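Local coordinates for ATP-dependent DNA helicase PIF1 (Candida albicans, PDB 7OTJ), which couples ATP hydrolysis to 5'-3' unwinding of DNA and probably resolves G-quadruplexes to protect nuclear and mitochondrial genomes, at residues Q8-K13 / R182-K187; L21-S26 / Q138-G143; V291-M296 / L446-S451; N307-K312 / V406-P411. One frame throughout, in Å; residues are numbered along the deposited sequence.

Interaction 1: Q8-K13 / R182-K187; sequences QEYVLK and RTITLK. With ADP (adenosine-5'-diphosphate), chain E.
The Tyr-10 ring and the Arg-182 guanidinium stand nearly perpendicular, their planes 81° apart: NH2 meets the ring edge near its plane, and CE2 stands over the rim of one guanidinium face. Tyr-10 OH also comes close to Arg-182 NH2, but at an angle that does not make a hydrogen bond. Carrying CG anti to the backbone N (chi1 176°), Tyr-10 sends its ring across toward the strand, and Ile-184 CD1 packs against CE2 from an oblique direction. The rest is aliphatic. Val-11 CG2 rests on Ile-184 CG2 at 3.6 Å and also touches Leu-186 CD2; the two methyls of Leu-186 meet Gln-8 CG, the side chains crossing at about a right angle. Beyond that point the extended Gln-8 chain leaves the interface for adenine: its OE1 accepts from ADP N6 at 2.8 Å, and NE2 gives a weak bond to ADP N7 (3.4 Å). Ser-5 N and Gly-30 O hold the same amide, fixing its rotation for reading the N6/N7 edge of the base. The axes of the helix and strand segments run nearly antiparallel, 159° apart in direction; strand 182-186 ends the parallel sheet beside strand 21-25, and Val-11 also touches Leu-34 of helix 31-45.

Interaction 2: L21-S26 / Q138-G143; sequences LFYTGS and QLVACG
Leu-21 bonds through both its backbone polar atoms, its N to Leu-139 O and its O from Ala-141 N at 2.9 Å, and Tyr-23 N takes the next step of the parallel ladder to Ala-141 O at 3.0 Å. At the far end the Gly-143 N to Tyr-23 O bond is weak, but Thr-24 OG1 gives its proton to an in-plane lone pair of Gly-143 O at 2.6 Å. On one face, Phe-22 CD1 packs on Ala-141 CB at 3.7 Å, and the ring turns its edge to the backbone of residues 141-143. On the other, Tyr-23 CG lies in the crowded position between backbone N and carbonyl carbon (chi1 71°), which lays the ring across the neighbouring strand: Cys-142 CB sits over a face, 4.2 Å from the centroid of the Tyr-23 ring, SG approaches obliquely, and Val-140 CG1 meets the edge. Further out, Tyr-23 OH is hydrogen-bonded to Lys-31 O, tying the ring to helix 31-45, while Trp-176 meets Phe-22 edge-to-face. Thr-24 OG1 has a second partner in Tyr-509 OH. At Gly-25 the strand runs into the ATP-binding loop, where Gly-25 O accepts a hydrogen bond from Lys-31 NZ and Ser-26 touches ADP. A parallel strand running into a P-loop beside a neighbouring strand of the same sheet is characteristic of the RecA-like (P-loop NTPase) core.

Interaction 3: V291-M296 / L446-S451; sequences VGAQVM and LAWSLS. With nucleotides of chain C.
The single backbone hydrogen bond across the segments runs from Ala-447 N to Gln-294 O (2.9 Å), the donor 58° out of the carbonyl plane. Trp-448 carries the side-chain contact: Gln-294 CB stands over its five-membered ring, 3.5 Å from the centroid and only 6° off the normal, a CH-pi contact. The six-membered ring extends to Ala-293, with Trp-448 CH2 3.8 Å from Ala-293 CB. Gln-294 bends at chi2 (73°), which carries its amide away from the indole. Leu-446 CD2 touches the same Ala-293 CB at 3.6 Å, and Ala-447 CB fills in against Met-296 CB. Asn-247 and Lys-250 of helix 240-253 also pack on the indole. Farther along, Ser-451 OG donates to the phosphate oxygen OP1 of DT3 of chain C at 2.8 Å and N-caps the following helix through Lys-454 N. Here the chain leaves the antiparallel sheet to which strands of the SH3-like 2B domain belong and enters the second RecA-like sheet, at a DNA-contacting strand-to-helix junction consistent with helicase motif V.

Interaction 4: N307-K312 / V406-P411; sequences NGTLGK and VKFLLP
Lys-312, Thr-309 and Phe-408 give up the most surface here. Lys-312 and Lys-407 form a hydrogen-bonded antiparallel pair, with Lys-312 N to Lys-407 O at 2.8 Å and, almost straight at 176°, Lys-407 N to Lys-312 O at 2.7 Å. Their aliphatic stems run out on the same face of the sheet, but the ammonium groups stay apart, with NZ of Lys-312 6.2 Å from NZ of Lys-407; the latter makes a cation-pi contact with Phe-416. On the other face Phe-408 meets Gly-311 in a non-hydrogen-bonded pair, and the missing side chain lets Phe-408 CD1 come within 3.6 Å of Gly-311 CA. Val-406 CG1, from the same strand as Phe-408, stands over the rim of one ring face. With chi1 at -55°, Thr-309 OG1 sits beside the backbone N and bonds to Val-306 O, and CG2 is turned to Leu-409 O and Phe-408 CD1. Leu-409 N completes the pairing on Leu-310 O. Strand 310-316 lies between strands 294-297 and 404-409, and strand 416-420 flanks the latter on its other side.

Interactions 1 and 2 share the first RecA-like sheet: strand 21-25 is flanked by strands 138-143 and 182-186, and Thr-24 pairs with Ile-184 and Leu-186. Every touching residue of interaction 2 is buried; interaction 1 is a buried helix-on-sheet contact with a polar, partly exposed end, and both border the nucleotide. Interactions 3 and 4 lie far from this pair but touch each other through Val-295 and Gly-311, sharing the antiparallel sheet, which interaction 3 links to the second parallel sheet. There chemistry follows place: interaction 3 lays aliphatic carbons over an indole at a domain junction near DNA, whereas interaction 4 combines a short antiparallel ladder, a buried phenylalanine and two lysines at the surface.

Interaction 1: Q8-K13 / R182-K187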
loop_
_atom_site.group_PDB
_atom_site.type_symbol
_atom_site.label_atom_id
_atom_site.label_comp_id
_atom_site.label_asym_id
_atom_site.label_seq_id
_atom_site.Cartn_x
_atom_site.Cartn_y
_atom_site.Cartn_z
ATOM N N GLN A 8 12.227 14.497 13.446
ATOM C CA GLN A 8 12.091 14.306 12.005
ATOM C C GLN A 8 13.210 15.007 11.249
ATOM O O GLN A 8 13.747 14.461 10.280
ATOM C CB GLN A 8 10.728 14.804 11.532
ATOM C CG GLN A 8 9.564 13.881 11.895
ATOM C CD GLN A 8 8.214 14.491 11.555
ATOM O OE1 GLN A 8 7.983 15.681 11.774
ATOM N NE2 GLN A 8 7.317 13.675 11.017
ATOM N N GLU A 9 13.570 16.221 11.673
ATOM C CA GLU A 9 14.672 16.928 11.028
ATOM C C GLU A 9 15.988 16.177 11.197
ATOM O O GLU A 9 16.816 16.146 10.277
ATOM C CB GLU A 9 14.797 18.346 11.591
ATOM C CG GLU A 9 13.702 19.316 11.152
ATOM C CD GLU A 9 13.853 19.755 9.707
ATOM O OE1 GLU A 9 14.954 19.580 9.142
ATOM O OE2 GLU A 9 12.870 20.274 9.135
ATOM N N TYR A 10 16.203 15.564 12.364
ATOM C CA TYR A 10 17.459 14.856 12.600
ATOM C C TYR A 10 17.603 13.655 11.673
ATOM O O TYR A 10 18.690 13.405 11.140
ATOM C CB TYR A 10 17.552 14.426 14.063
ATOM C CG TYR A 10 18.781 13.605 14.381
ATOM C CD1 TYR A 10 20.008 14.216 14.621
ATOM C CD2 TYR A 10 18.714 12.220 14.446
ATOM C CE1 TYR A 10 21.129 13.469 14.914
ATOM C CE2 TYR A 10 19.833 11.466 14.736
ATOM C CZ TYR A 10 21.038 12.094 14.968
ATOM O OH TYR A 10 22.152 11.339 15.258
ATOM N N VAL A 11 16.517 12.907 11.468
ATOM C CA VAL A 11 16.527 11.796 10.517
ATOM C C VAL A 11 16.825 12.308 9.116
ATOM O O VAL A 11 17.688 11.775 8.409
ATOM C CB VAL A 11 15.185 11.040 10.564
ATOM C CG1 VAL A 11 15.189 9.856 9.599
ATOM C CG2 VAL A 11 14.863 10.599 11.984
ATOM N N LEU A 12 16.088 13.336 8.684
ATOM C CA LEU A 12 16.334 13.937 7.379
ATOM C C LEU A 12 17.792 14.346 7.222
ATOM O O LEU A 12 18.397 14.119 6.167
ATOM C CB LEU A 12 15.414 15.143 7.190
ATOM C CG LEU A 12 15.660 16.006 5.954
ATOM C CD1 LEU A 12 15.396 15.214 4.685
ATOM C CD2 LEU A 12 14.793 17.244 5.996
ATOM N N LYS A 13 18.379 14.924 8.276
ATOM C CA LYS A 13 19.788 15.312 8.246
ATOM C C LYS A 13 20.690 14.113 7.997
ATOM O O LYS A 13 21.641 14.194 7.210
ATOM C CB LYS A 13 20.163 15.995 9.561
ATOM C CG LYS A 13 21.646 16.314 9.723
ATOM C CD LYS A 13 21.932 16.872 11.117
ATOM C CE LYS A 13 23.423 17.052 11.370
ATOM N NZ LYS A 13 24.017 18.085 10.482
ATOM N N ARG A 182 22.647 2.628 10.736
ATOM C CA ARG A 182 22.137 3.391 11.860
ATOM C C ARG A 182 20.640 3.156 11.948
ATOM O O ARG A 182 19.969 2.957 10.932
ATOM C CB ARG A 182 22.445 4.888 11.707
ATOM C CG ARG A 182 22.492 5.657 13.018
ATOM C CD ARG A 182 22.220 7.148 12.817
ATOM N NE ARG A 182 22.617 7.951 13.969
ATOM C CZ ARG A 182 21.988 7.963 15.138
ATOM N NH1 ARG A 182 20.931 7.198 15.365
ATOM N NH2 ARG A 182 22.436 8.755 16.108
ATOM N N THR A 183 20.134 3.126 13.174
ATOM C CA THR A 183 18.707 3.028 13.433
ATOM C C THR A 183 18.286 4.210 14.289
ATOM O O THR A 183 18.877 4.458 15.345
ATOM C CB THR A 183 18.354 1.704 14.114
ATOM O OG1 THR A 183 18.738 0.618 13.261
ATOM C CG2 THR A 183 16.846 1.617 14.385
ATOM N N ILE A 184 17.265 4.933 13.836
ATOM C CA ILE A 184 16.743 6.096 14.541
ATOM C C ILE A 184 15.268 5.852 14.816
ATOM O O ILE A 184 14.548 5.322 13.963
ATOM C CB ILE A 184 16.941 7.397 13.735
ATOM C CG1 ILE A 184 18.402 7.549 13.309
ATOM C CG2 ILE A 184 16.504 8.599 14.551
ATOM C CD1 ILE A 184 18.644 8.701 12.357
ATOM N N THR A 185 14.826 6.220 16.015
ATOM C CA THR A 185 13.462 5.976 16.466
ATOM C C THR A 185 12.748 7.305 16.670
ATOM O O THR A 185 13.181 8.126 17.487
ATOM C CB THR A 185 13.453 5.154 17.756
ATOM O OG1 THR A 185 14.023 3.862 17.494
ATOM C CG2 THR A 185 12.017 4.991 18.288
ATOM N N LEU A 186 11.688 7.529 15.898
ATOM C CA LEU A 186 10.759 8.617 16.166
ATOM C C LEU A 186 9.835 8.235 17.320
ATOM O O LEU A 186 9.322 7.113 17.375
ATOM C CB LEU A 186 9.935 8.932 14.918
ATOM C CG LEU A 186 10.644 9.532 13.709
ATOM C CD1 LEU A 186 9.645 9.788 12.592
ATOM C CD2 LEU A 186 11.343 10.818 14.100
ATOM N N LYS A 187 9.593 9.180 18.232
ATOM C CA LYS A 187 8.859 8.869 19.454
ATOM C C LYS A 187 7.529 9.593 19.605
ATOM O O LYS A 187 6.682 9.113 20.365
ATOM C CB LYS A 187 9.719 9.169 20.692
ATOM C CG LYS A 187 10.791 8.121 20.980
ATOM C CD LYS A 187 12.125 8.778 21.320
ATOM C CE LYS A 187 12.001 9.727 22.506
ATOM N NZ LYS A 187 13.309 10.343 22.872
HETATM P PB ADP E . 3.554 6.913 9.980
HETATM O O1B ADP E . 4.676 6.786 10.993
HETATM O O2B ADP E . 3.972 6.767 8.534
HETATM O O3B ADP E . 2.305 6.154 10.349
HETATM P PA ADP E . 2.321 9.255 8.918
HETATM O O1A ADP E . 3.394 9.922 8.095
HETATM O O2A ADP E . 1.262 8.420 8.246
HETATM O O3A ADP E . 3.061 8.444 10.103
HETATM O "O5'" ADP E . 1.564 10.367 9.793
HETATM C "C5'" ADP E . 0.252 10.118 10.283
HETATM C "C4'" ADP E . -0.432 11.449 10.525
HETATM O "O4'" ADP E . 0.403 12.276 11.334
HETATM C "C3'" ADP E . -0.651 12.175 9.210
HETATM O "O3'" ADP E . -2.039 12.488 9.086
HETATM C "C2'" ADP E . 0.149 13.457 9.306
HETATM O "O2'" ADP E . -0.611 14.567 8.819
HETATM C "C1'" ADP E . 0.452 13.594 10.789
HETATM N N9 ADP E . 1.806 14.148 10.994
HETATM C C8 ADP E . 2.957 13.547 10.644
HETATM N N7 ADP E . 4.024 14.316 10.975
HETATM C C5 ADP E . 3.553 15.438 11.545
HETATM C C6 ADP E . 4.137 16.670 12.127
HETATM N N6 ADP E . 5.479 16.862 12.155
HETATM N N1 ADP E . 3.284 17.599 12.619
HETATM C C2 ADP E . 1.949 17.417 12.594
HETATM N N3 ADP E . 1.355 16.326 12.086
HETATM C C4 ADP E . 2.088 15.322 11.555
#

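Interaction 2: L21-S26 / Q138-G143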
loop_
_atom_site.group_PDB
_atom_site.type_symbol
_atom_site.label_atom_id
_atom_site.label_comp_id
_atom_site.label_asym_id
_atom_site.label_seq_id
_atom_site.Cartn_x
_atom_site.Cartn_y
_atom_site.Cartn_z
ATOM N N LEU A 21 20.412 3.773 6.292
ATOM C CA LEU A 21 19.847 3.667 7.625
ATOM C C LEU A 21 18.411 3.175 7.567
ATOM O O LEU A 21 17.753 3.197 6.521
ATOM C CB LEU A 21 19.924 5.012 8.361
ATOM C CG LEU A 21 19.267 6.265 7.777
ATOM C CD1 LEU A 21 17.745 6.282 8.013
ATOM C CD2 LEU A 21 19.915 7.493 8.395
ATOM N N PHE A 22 17.938 2.748 8.731
ATOM C CA PHE A 22 16.551 2.389 8.977
ATOM C C PHE A 22 16.037 3.276 10.098
ATOM O O PHE A 22 16.675 3.380 11.149
ATOM C CB PHE A 22 16.448 0.907 9.344
ATOM C CG PHE A 22 15.174 0.523 10.054
ATOM C CD1 PHE A 22 13.940 0.639 9.432
ATOM C CD2 PHE A 22 15.222 -0.007 11.333
ATOM C CE1 PHE A 22 12.782 0.260 10.084
ATOM C CE2 PHE A 22 14.074 -0.389 11.987
ATOM C CZ PHE A 22 12.851 -0.261 11.364
ATOM N N TYR A 23 14.919 3.950 9.873
ATOM C CA TYR A 23 14.321 4.737 10.935
ATOM C C TYR A 23 12.908 4.236 11.201
ATOM O O TYR A 23 12.172 3.877 10.274
ATOM C CB TYR A 23 14.361 6.240 10.636
ATOM C CG TYR A 23 13.450 6.762 9.557
ATOM C CD1 TYR A 23 12.205 7.293 9.873
ATOM C CD2 TYR A 23 13.854 6.783 8.227
ATOM C CE1 TYR A 23 11.376 7.804 8.891
ATOM C CE2 TYR A 23 13.027 7.292 7.238
ATOM C CZ TYR A 23 11.791 7.802 7.578
ATOM O OH TYR A 23 10.962 8.312 6.602
ATOM N N THR A 24 12.574 4.141 12.487
ATOM C CA THR A 24 11.353 3.476 12.913
ATOM C C THR A 24 10.580 4.302 13.936
ATOM O O THR A 24 10.961 5.435 14.259
ATOM C CB THR A 24 11.702 2.098 13.480
ATOM O OG1 THR A 24 10.525 1.282 13.535
ATOM C CG2 THR A 24 12.323 2.219 14.865
ATOM N N GLY A 25 9.504 3.736 14.453
ATOM C CA GLY A 25 8.635 4.407 15.400
ATOM C C GLY A 25 7.237 3.850 15.299
ATOM O O GLY A 25 6.859 3.225 14.310
ATOM N N SER A 26 6.437 4.123 16.331
ATOM C CA SER A 26 5.092 3.564 16.410
ATOM C C SER A 26 4.228 4.087 15.263
ATOM O O SER A 26 4.618 4.974 14.505
ATOM C CB SER A 26 4.421 3.923 17.742
ATOM O OG SER A 26 5.070 3.353 18.867
ATOM N N GLN A 138 22.339 3.857 -1.601
ATOM C CA GLN A 138 21.997 4.208 -0.231
ATOM C C GLN A 138 20.624 3.624 0.105
ATOM O O GLN A 138 19.623 3.950 -0.543
ATOM C CB GLN A 138 22.002 5.724 -0.042
ATOM C CG GLN A 138 21.644 6.173 1.374
ATOM C CD GLN A 138 21.438 7.676 1.480
ATOM O OE1 GLN A 138 21.608 8.411 0.506
ATOM N NE2 GLN A 138 21.067 8.138 2.667
ATOM N N LEU A 139 20.579 2.749 1.102
ATOM C CA LEU A 139 19.332 2.125 1.510
ATOM C C LEU A 139 18.705 2.945 2.630
ATOM O O LEU A 139 19.366 3.247 3.629
ATOM C CB LEU A 139 19.584 0.689 1.963
ATOM C CG LEU A 139 18.374 -0.131 2.395
ATOM C CD1 LEU A 139 17.402 -0.276 1.241
ATOM C CD2 LEU A 139 18.834 -1.488 2.883
ATOM N N VAL A 140 17.440 3.323 2.447
ATOM C CA VAL A 140 16.672 4.061 3.451
ATOM C C VAL A 140 15.431 3.230 3.748
ATOM O O VAL A 140 14.449 3.275 2.997
ATOM C CB VAL A 140 16.289 5.471 2.989
ATOM C CG1 VAL A 140 15.417 6.163 4.053
ATOM C CG2 VAL A 140 17.539 6.305 2.661
ATOM N N ALA A 141 15.481 2.443 4.818
ATOM C CA ALA A 141 14.347 1.633 5.233
ATOM C C ALA A 141 13.507 2.383 6.256
ATOM O O ALA A 141 14.038 3.033 7.162
ATOM C CB ALA A 141 14.819 0.305 5.823
ATOM N N CYS A 142 12.192 2.254 6.132
ATOM C CA CYS A 142 11.268 3.010 6.963
ATOM C C CYS A 142 10.070 2.134 7.292
ATOM O O CYS A 142 9.445 1.577 6.386
ATOM C CB CYS A 142 10.827 4.291 6.248
ATOM S SG CYS A 142 9.533 5.216 7.079
ATOM N N GLY A 143 9.750 2.006 8.575
ATOM C CA GLY A 143 8.582 1.234 8.953
ATOM C C GLY A 143 8.617 0.868 10.428
ATOM O O GLY A 143 9.314 1.494 11.225
#

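Interaction 3: V291-M296 / L446-S451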
loop_
_atom_site.group_PDB
_atom_site.type_symbol
_atom_site.label_atom_id
_atom_site.label_comp_id
_atom_site.label_asym_id
_atom_site.label_seq_id
_atom_site.Cartn_x
_atom_site.Cartn_y
_atom_site.Cartn_z
ATOM N N VAL A 291 -25.603 3.908 -8.189
ATOM C CA VAL A 291 -25.449 5.339 -7.960
ATOM C C VAL A 291 -25.136 5.568 -6.488
ATOM O O VAL A 291 -25.848 5.076 -5.604
ATOM C CB VAL A 291 -26.706 6.099 -8.401
ATOM C CG1 VAL A 291 -26.504 7.590 -8.202
ATOM C CG2 VAL A 291 -27.017 5.780 -9.860
ATOM N N GLY A 292 -24.052 6.295 -6.222
ATOM C CA GLY A 292 -23.617 6.560 -4.868
ATOM C C GLY A 292 -22.681 5.530 -4.277
ATOM O O GLY A 292 -22.252 5.696 -3.128
ATOM N N ALA A 293 -22.353 4.473 -5.019
ATOM C CA ALA A 293 -21.465 3.437 -4.510
ATOM C C ALA A 293 -20.069 3.997 -4.271
ATOM O O ALA A 293 -19.523 4.718 -5.111
ATOM C CB ALA A 293 -21.407 2.266 -5.489
ATOM N N GLN A 294 -19.507 3.690 -3.105
ATOM C CA GLN A 294 -18.131 4.069 -2.814
ATOM C C GLN A 294 -17.169 3.371 -3.771
ATOM O O GLN A 294 -17.281 2.168 -4.018
ATOM C CB GLN A 294 -17.799 3.711 -1.366
ATOM C CG GLN A 294 -16.678 4.522 -0.759
ATOM C CD GLN A 294 -17.096 5.943 -0.445
ATOM O OE1 GLN A 294 -18.272 6.302 -0.552
ATOM N NE2 GLN A 294 -16.133 6.763 -0.050
ATOM N N VAL A 295 -16.185 4.118 -4.279
ATOM C CA VAL A 295 -15.232 3.585 -5.248
ATOM C C VAL A 295 -13.851 4.159 -4.977
ATOM O O VAL A 295 -13.693 5.189 -4.320
ATOM C CB VAL A 295 -15.605 3.884 -6.717
ATOM C CG1 VAL A 295 -16.834 3.099 -7.151
ATOM C CG2 VAL A 295 -15.794 5.372 -6.911
ATOM N N MET A 296 -12.845 3.475 -5.515
ATOM C CA MET A 296 -11.459 3.906 -5.417
ATOM C C MET A 296 -10.811 3.818 -6.788
ATOM O O MET A 296 -10.883 2.777 -7.447
ATOM C CB MET A 296 -10.682 3.051 -4.414
ATOM C CG MET A 296 -9.178 3.113 -4.594
ATOM S SD MET A 296 -8.271 2.210 -3.324
ATOM C CE MET A 296 -6.943 1.508 -4.290
ATOM N N LEU A 446 -15.114 -1.070 -5.883
ATOM C CA LEU A 446 -15.978 -0.613 -4.798
ATOM C C LEU A 446 -15.130 -0.462 -3.544
ATOM O O LEU A 446 -14.612 -1.457 -3.024
ATOM C CB LEU A 446 -17.128 -1.590 -4.541
ATOM C CG LEU A 446 -18.231 -1.744 -5.589
ATOM C CD1 LEU A 446 -19.156 -2.895 -5.217
ATOM C CD2 LEU A 446 -19.015 -0.456 -5.732
ATOM N N ALA A 447 -14.946 0.776 -3.068
ATOM C CA ALA A 447 -13.921 0.969 -2.051
ATOM C C ALA A 447 -14.422 0.597 -0.659
ATOM O O ALA A 447 -13.949 -0.374 -0.077
ATOM C CB ALA A 447 -13.436 2.421 -2.078
ATOM N N TRP A 448 -15.439 1.298 -0.154
ATOM C CA TRP A 448 -16.170 0.927 1.059
ATOM C C TRP A 448 -15.329 0.213 2.121
ATOM O O TRP A 448 -15.064 0.757 3.198
ATOM C CB TRP A 448 -17.381 0.076 0.689
ATOM C CG TRP A 448 -18.659 0.855 0.582
ATOM C CD1 TRP A 448 -19.070 1.867 1.394
ATOM C CD2 TRP A 448 -19.684 0.691 -0.405
ATOM N NE1 TRP A 448 -20.293 2.341 0.983
ATOM C CE2 TRP A 448 -20.691 1.635 -0.121
ATOM C CE3 TRP A 448 -19.850 -0.165 -1.498
ATOM C CZ2 TRP A 448 -21.846 1.748 -0.891
ATOM C CZ3 TRP A 448 -21.000 -0.052 -2.260
ATOM C CH2 TRP A 448 -21.981 0.897 -1.954
ATOM N N SER A 449 -14.891 -1.006 1.812
ATOM C CA SER A 449 -14.157 -1.871 2.728
ATOM C C SER A 449 -12.718 -2.070 2.247
ATOM O O SER A 449 -12.377 -1.828 1.089
ATOM C CB SER A 449 -14.874 -3.222 2.860
ATOM O OG SER A 449 -14.178 -4.096 3.729
ATOM N N LEU A 450 -11.866 -2.570 3.135
ATOM C CA LEU A 450 -10.450 -2.658 2.802
ATOM C C LEU A 450 -9.777 -3.630 3.755
ATOM O O LEU A 450 -10.142 -3.701 4.931
ATOM C CB LEU A 450 -9.783 -1.277 2.883
ATOM C CG LEU A 450 -8.305 -1.162 2.519
ATOM C CD1 LEU A 450 -8.101 -1.377 1.024
ATOM C CD2 LEU A 450 -7.762 0.190 2.955
ATOM N N SER A 451 -8.816 -4.394 3.239
ATOM C CA SER A 451 -8.093 -5.325 4.089
ATOM C C SER A 451 -7.176 -4.564 5.039
ATOM O O SER A 451 -6.652 -3.494 4.709
ATOM C CB SER A 451 -7.283 -6.317 3.250
ATOM O OG SER A 451 -6.199 -5.692 2.582
ATOM P P DT C 3 -4.380 -8.644 0.628
ATOM O OP1 DT C 3 -5.108 -7.351 0.678
ATOM O OP2 DT C 3 -4.933 -9.775 -0.155
ATOM O "O5'" DT C 3 -2.878 -8.385 0.125
ATOM C "C5'" DT C 3 -2.064 -7.437 0.803
ATOM C "C4'" DT C 3 -0.587 -7.596 0.451
ATOM O "O4'" DT C 3 -0.107 -8.874 0.913
ATOM C "C3'" DT C 3 -0.257 -7.555 -1.027
ATOM O "O3'" DT C 3 -0.050 -6.214 -1.432
ATOM C "C2'" DT C 3 1.040 -8.363 -1.111
ATOM C "C1'" DT C 3 0.898 -9.361 0.037
ATOM N N1 DT C 3 0.509 -10.730 -0.392
ATOM C C2 DT C 3 1.486 -11.661 -0.640
ATOM O O2 DT C 3 2.673 -11.418 -0.547
ATOM N N3 DT C 3 1.017 -12.897 -1.011
ATOM C C4 DT C 3 -0.312 -13.282 -1.145
ATOM O O4 DT C 3 -0.644 -14.415 -1.486
ATOM C C5 DT C 3 -1.284 -12.252 -0.862
ATOM C C7 DT C 3 -2.754 -12.545 -0.974
ATOM C C6 DT C 3 -0.831 -11.044 -0.499
#

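Interaction 4: N307-K312 / V406-P411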
loop_
_atom_site.group_PDB
_atom_site.type_symbol
_atom_site.label_atom_id
_atom_site.label_comp_id
_atom_site.label_asym_id
_atom_site.label_seq_id
_atom_site.Cartn_x
_atom_site.Cartn_y
_atom_site.Cartn_z
ATOM N N ASN A 307 -3.704 6.747 -8.158
ATOM C CA ASN A 307 -4.074 5.430 -7.652
ATOM C C ASN A 307 -4.319 5.492 -6.150
ATOM O O ASN A 307 -3.467 5.953 -5.387
ATOM C CB ASN A 307 -2.967 4.416 -7.968
ATOM C CG ASN A 307 -3.382 2.963 -7.703
ATOM O OD1 ASN A 307 -3.940 2.630 -6.658
ATOM N ND2 ASN A 307 -3.087 2.091 -8.659
ATOM N N GLY A 308 -5.483 5.009 -5.730
ATOM C CA GLY A 308 -5.887 5.035 -4.341
ATOM C C GLY A 308 -6.900 6.106 -3.994
ATOM O O GLY A 308 -7.516 6.023 -2.925
ATOM N N THR A 309 -7.096 7.094 -4.866
ATOM C CA THR A 309 -8.030 8.177 -4.588
ATOM C C THR A 309 -9.452 7.646 -4.457
ATOM O O THR A 309 -9.933 6.900 -5.314
ATOM C CB THR A 309 -7.968 9.226 -5.698
ATOM O OG1 THR A 309 -6.620 9.685 -5.858
ATOM C CG2 THR A 309 -8.865 10.406 -5.366
ATOM N N LEU A 310 -10.133 8.053 -3.390
ATOM C CA LEU A 310 -11.507 7.633 -3.167
ATOM C C LEU A 310 -12.464 8.603 -3.848
ATOM O O LEU A 310 -12.185 9.800 -3.974
ATOM C CB LEU A 310 -11.816 7.552 -1.670
ATOM C CG LEU A 310 -10.909 6.622 -0.858
ATOM C CD1 LEU A 310 -11.275 6.633 0.617
ATOM C CD2 LEU A 310 -10.971 5.211 -1.412
ATOM N N GLY A 311 -13.601 8.074 -4.292
ATOM C CA GLY A 311 -14.554 8.864 -5.038
ATOM C C GLY A 311 -15.964 8.355 -4.837
ATOM O O GLY A 311 -16.207 7.411 -4.083
ATOM N N LYS A 312 -16.899 8.990 -5.539
ATOM C CA LYS A 312 -18.308 8.637 -5.442
ATOM C C LYS A 312 -18.959 8.807 -6.805
ATOM O O LYS A 312 -18.828 9.859 -7.438
ATOM C CB LYS A 312 -19.016 9.499 -4.391
ATOM C CG LYS A 312 -20.531 9.368 -4.371
ATOM C CD LYS A 312 -21.118 10.094 -3.167
ATOM C CE LYS A 312 -22.630 10.258 -3.271
ATOM N NZ LYS A 312 -23.045 11.265 -4.292
ATOM N N VAL A 406 -17.917 10.001 -11.777
ATOM C CA VAL A 406 -17.383 9.814 -10.433
ATOM C C VAL A 406 -16.791 11.126 -9.933
ATOM O O VAL A 406 -16.031 11.786 -10.650
ATOM C CB VAL A 406 -16.328 8.693 -10.391
ATOM C CG1 VAL A 406 -15.863 8.463 -8.966
ATOM C CG2 VAL A 406 -16.897 7.407 -10.977
ATOM N N LYS A 407 -17.134 11.488 -8.698
ATOM C CA LYS A 407 -16.610 12.671 -8.026
ATOM C C LYS A 407 -15.547 12.227 -7.027
ATOM O O LYS A 407 -15.852 11.492 -6.083
ATOM C CB LYS A 407 -17.733 13.427 -7.317
ATOM C CG LYS A 407 -17.260 14.586 -6.456
ATOM C CD LYS A 407 -18.310 14.981 -5.423
ATOM C CE LYS A 407 -18.540 13.872 -4.401
ATOM N NZ LYS A 407 -17.296 13.485 -3.668
ATOM N N PHE A 408 -14.317 12.698 -7.216
ATOM C CA PHE A 408 -13.151 12.199 -6.492
ATOM C C PHE A 408 -12.673 13.243 -5.488
ATOM O O PHE A 408 -12.370 14.381 -5.866
ATOM C CB PHE A 408 -12.016 11.851 -7.457
ATOM C CG PHE A 408 -12.209 10.556 -8.202
ATOM C CD1 PHE A 408 -12.065 9.340 -7.555
ATOM C CD2 PHE A 408 -12.496 10.555 -9.559
ATOM C CE1 PHE A 408 -12.227 8.148 -8.239
ATOM C CE2 PHE A 408 -12.658 9.365 -10.250
ATOM C CZ PHE A 408 -12.521 8.161 -9.588
ATOM N N LEU A 409 -12.604 12.854 -4.215
ATOM C CA LEU A 409 -12.006 13.684 -3.171
ATOM C C LEU A 409 -10.508 13.814 -3.420
ATOM O O LEU A 409 -9.768 12.830 -3.316
ATOM C CB LEU A 409 -12.272 13.095 -1.789
ATOM C CG LEU A 409 -13.676 13.237 -1.193
ATOM C CD1 LEU A 409 -14.637 12.186 -1.744
ATOM C CD2 LEU A 409 -13.620 13.181 0.328
ATOM N N LEU A 410 -10.053 15.024 -3.733
ATOM C CA LEU A 410 -8.662 15.231 -4.090
ATOM C C LEU A 410 -7.776 15.107 -2.853
ATOM O O LEU A 410 -8.262 15.189 -1.722
ATOM C CB LEU A 410 -8.495 16.611 -4.720
ATOM C CG LEU A 410 -9.396 16.875 -5.922
ATOM C CD1 LEU A 410 -9.459 18.361 -6.225
ATOM C CD2 LEU A 410 -8.899 16.091 -7.127
ATOM N N PRO A 411 -6.458 14.909 -3.037
ATOM C CA PRO A 411 -5.575 14.812 -1.868
ATOM C C PRO A 411 -5.358 16.159 -1.205
ATOM O O PRO A 411 -4.226 16.633 -1.075
ATOM C CB PRO A 411 -4.273 14.257 -2.456
ATOM C CG PRO A 411 -4.288 14.708 -3.868
ATOM C CD PRO A 411 -5.731 14.646 -4.290
#